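Local coordinates for protein phenol hydroxylase component phN (Pseudomonas stutzeri, PDB 3U52) that probably hydroxylates phenol and related aromatics at a carboxylate-bridged diiron centre, as the large subunit of a multicomponent bacterial monooxygenase, at residues I42-W47 with L248-D253. Residues are numbered along the deposited sequence; the frame is centred on the assembly and turned at random.
Sequences IKITDW and LEQHED
Gln250 reaches across to the backbone of Thr45 and Asp46 and engages it with both ends of its carboxamide. Its OE1 accepts two amide N-H groups. Asp46 N lies 2.8 Å from Gln250 OE1, in the carbonyl plane on a lone pair. The bond from Thr45 N to the same OE1 is shorter, 2.7 Å, but weak, since its N-H...O angle is only 129°. The NE2 end of Gln250 adds a weak bond to Asp46 O at 3.2 Å. This side chain is buried, and a bend at chi2 turns the amide toward the loop, where CG2 of Ile44 also lies against OE1. Beside it, OG1 of Thr45 donates to Gln250 O at 2.9 Å, nearly in line with the carbonyl bond (164°), so one residue is gripped through side chain and main chain alike. With an alanine here, the amides of Thr45 and Asp46 would probably lose their shared acceptor and Asp46 O its weak NE2 donor, leaving this part of the loop able to shift.

Farther along, Lys43 passes over the His251 ring: its CD sits 4.0 Å from the ring centroid, 10° off the normal, a CH-pi contact. The chain then bends at chi4, bringing Lys43 NZ to 2.7 Å from Asp253 OD2, a salt bridge on the anti lone pair. In the second shell, Asp253 N donates to His251 ND1 in the ring plane, which probably limits the rotation of the imidazole whose face Lys43 CD covers, while Asn254 OD1 accepts from Lys43 N. Ile44 packs on Phe188 and Phe246, and Trp47 lines a xenon pocket. The whole joins an N-terminal loop to the junction between helices 220-250 and 254-283, where His251 supplies a side-chain cap ahead of the second helix, at the periphery of the helical diiron hydroxylase fold.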
loop_
_atom_site.group_PDB
_atom_site.type_symbol
_atom_site.label_atom_id
_atom_site.label_comp_id
_atom_site.label_asym_id
_atom_site.label_seq_id
_atom_site.Cartn_x
_atom_site.Cartn_y
_atom_site.Cartn_z
ATOM N N ILE A 42 -25.992 -9.985 38.087
ATOM C CA ILE A 42 -24.850 -10.882 37.818
ATOM C C ILE A 42 -23.875 -10.892 38.998
ATOM O O ILE A 42 -23.548 -9.847 39.509
ATOM C CB ILE A 42 -24.089 -10.477 36.503
ATOM C CG1 ILE A 42 -24.999 -10.731 35.277
ATOM C CG2 ILE A 42 -22.773 -11.216 36.412
ATOM C CD1 ILE A 42 -25.224 -12.241 34.943
ATOM N N LYS A 43 -23.418 -12.079 39.408
ATOM C CA LYS A 43 -22.540 -12.212 40.552
ATOM C C LYS A 43 -21.188 -12.659 40.059
ATOM O O LYS A 43 -21.094 -13.650 39.323
ATOM C CB LYS A 43 -23.075 -13.247 41.530
ATOM C CG LYS A 43 -24.487 -12.944 42.047
ATOM C CD LYS A 43 -24.719 -13.615 43.419
ATOM C CE LYS A 43 -26.147 -13.442 43.906
ATOM N NZ LYS A 43 -27.056 -14.246 43.034
ATOM N N ILE A 44 -20.146 -11.897 40.426
ATOM C CA ILE A 44 -18.803 -12.290 40.105
ATOM C C ILE A 44 -18.150 -12.760 41.389
ATOM O O ILE A 44 -18.102 -12.036 42.376
ATOM C CB ILE A 44 -17.965 -11.173 39.427
ATOM C CG1 ILE A 44 -18.665 -10.649 38.157
ATOM C CG2 ILE A 44 -16.527 -11.726 39.060
ATOM C CD1 ILE A 44 -18.917 -11.686 37.093
ATOM N N THR A 45 -17.655 -13.978 41.339
ATOM C CA THR A 45 -17.003 -14.675 42.451
ATOM C C THR A 45 -15.478 -14.395 42.542
ATOM O O THR A 45 -14.930 -14.302 43.643
ATOM C CB THR A 45 -17.303 -16.164 42.299
ATOM O OG1 THR A 45 -18.585 -16.438 42.905
ATOM C CG2 THR A 45 -16.201 -17.034 42.884
ATOM N N ASP A 46 -14.822 -14.190 41.399
ATOM C CA ASP A 46 -13.354 -14.108 41.357
ATOM C C ASP A 46 -12.842 -13.651 39.981
ATOM O O ASP A 46 -12.748 -14.455 39.031
ATOM C CB ASP A 46 -12.747 -15.456 41.714
ATOM C CG ASP A 46 -11.217 -15.426 41.815
ATOM O OD1 ASP A 46 -10.625 -16.529 42.041
ATOM O OD2 ASP A 46 -10.607 -14.327 41.699
ATOM N N TRP A 47 -12.496 -12.365 39.909
ATOM C CA TRP A 47 -12.073 -11.735 38.652
ATOM C C TRP A 47 -10.776 -12.312 38.138
ATOM O O TRP A 47 -10.519 -12.291 36.923
ATOM C CB TRP A 47 -11.983 -10.220 38.776
ATOM C CG TRP A 47 -13.282 -9.481 38.506
ATOM C CD1 TRP A 47 -14.062 -8.847 39.425
ATOM C CD2 TRP A 47 -13.935 -9.298 37.238
ATOM N NE1 TRP A 47 -15.158 -8.268 38.811
ATOM C CE2 TRP A 47 -15.092 -8.527 37.468
ATOM C CE3 TRP A 47 -13.658 -9.719 35.935
ATOM C CZ2 TRP A 47 -15.961 -8.165 36.447
ATOM C CZ3 TRP A 47 -14.523 -9.353 34.923
ATOM C CH2 TRP A 47 -15.659 -8.595 35.179
ATOM N N LEU A 248 -20.852 -17.456 32.963
ATOM C CA LEU A 248 -21.571 -18.682 33.305
ATOM C C LEU A 248 -20.884 -19.463 34.428
ATOM O O LEU A 248 -21.552 -20.102 35.235
ATOM C CB LEU A 248 -21.734 -19.590 32.074
ATOM C CG LEU A 248 -22.705 -18.986 31.051
ATOM C CD1 LEU A 248 -22.646 -19.736 29.696
ATOM C CD2 LEU A 248 -24.108 -18.895 31.604
ATOM N N GLU A 249 -19.564 -19.401 34.493
ATOM C CA GLU A 249 -18.822 -20.161 35.497
ATOM C C GLU A 249 -18.743 -19.483 36.842
ATOM O O GLU A 249 -18.465 -20.122 37.851
ATOM C CB GLU A 249 -17.428 -20.452 34.977
ATOM C CG GLU A 249 -17.465 -21.553 33.940
ATOM C CD GLU A 249 -16.124 -21.955 33.433
ATOM O OE1 GLU A 249 -15.124 -21.628 34.111
ATOM O OE2 GLU A 249 -16.080 -22.605 32.358
ATOM N N GLN A 250 -18.998 -18.185 36.876
ATOM C CA GLN A 250 -18.810 -17.427 38.096
ATOM C C GLN A 250 -19.870 -17.675 39.170
ATOM O O GLN A 250 -19.581 -17.514 40.352
ATOM C CB GLN A 250 -18.661 -15.933 37.796
ATOM C CG GLN A 250 -17.348 -15.602 37.187
ATOM C CD GLN A 250 -16.229 -15.602 38.195
ATOM O OE1 GLN A 250 -16.349 -14.978 39.217
ATOM N NE2 GLN A 250 -15.147 -16.310 37.917
ATOM N N HIS A 251 -21.068 -18.093 38.785
ATOM C CA HIS A 251 -22.110 -18.304 39.765
ATOM C C HIS A 251 -23.302 -18.930 39.102
ATOM O O HIS A 251 -23.715 -18.476 38.032
ATOM C CB HIS A 251 -22.542 -16.975 40.393
ATOM C CG HIS A 251 -23.103 -17.151 41.763
ATOM N ND1 HIS A 251 -24.363 -17.669 41.980
ATOM C CD2 HIS A 251 -22.557 -16.953 42.989
ATOM C CE1 HIS A 251 -24.583 -17.753 43.281
ATOM N NE2 HIS A 251 -23.501 -17.329 43.914
ATOM N N GLU A 252 -23.889 -19.944 39.729
ATOM C CA GLU A 252 -25.047 -20.621 39.137
ATOM C C GLU A 252 -26.204 -19.683 38.961
ATOM O O GLU A 252 -26.981 -19.847 38.041
ATOM C CB GLU A 252 -25.512 -21.827 39.966
ATOM C CG GLU A 252 -25.715 -21.518 41.424
ATOM C CD GLU A 252 -26.132 -22.742 42.232
ATOM O OE1 GLU A 252 -25.319 -23.700 42.333
ATOM O OE2 GLU A 252 -27.273 -22.737 42.772
ATOM N N ASP A 253 -26.328 -18.702 39.837
ATOM C CA ASP A 253 -27.396 -17.711 39.658
ATOM C C ASP A 253 -27.295 -16.919 38.321
ATOM O O ASP A 253 -28.299 -16.399 37.852
ATOM C CB ASP A 253 -27.473 -16.766 40.847
ATOM C CG ASP A 253 -27.879 -17.490 42.174
ATOM O OD1 ASP A 253 -28.442 -18.619 42.134
ATOM O OD2 ASP A 253 -27.625 -16.911 43.256
#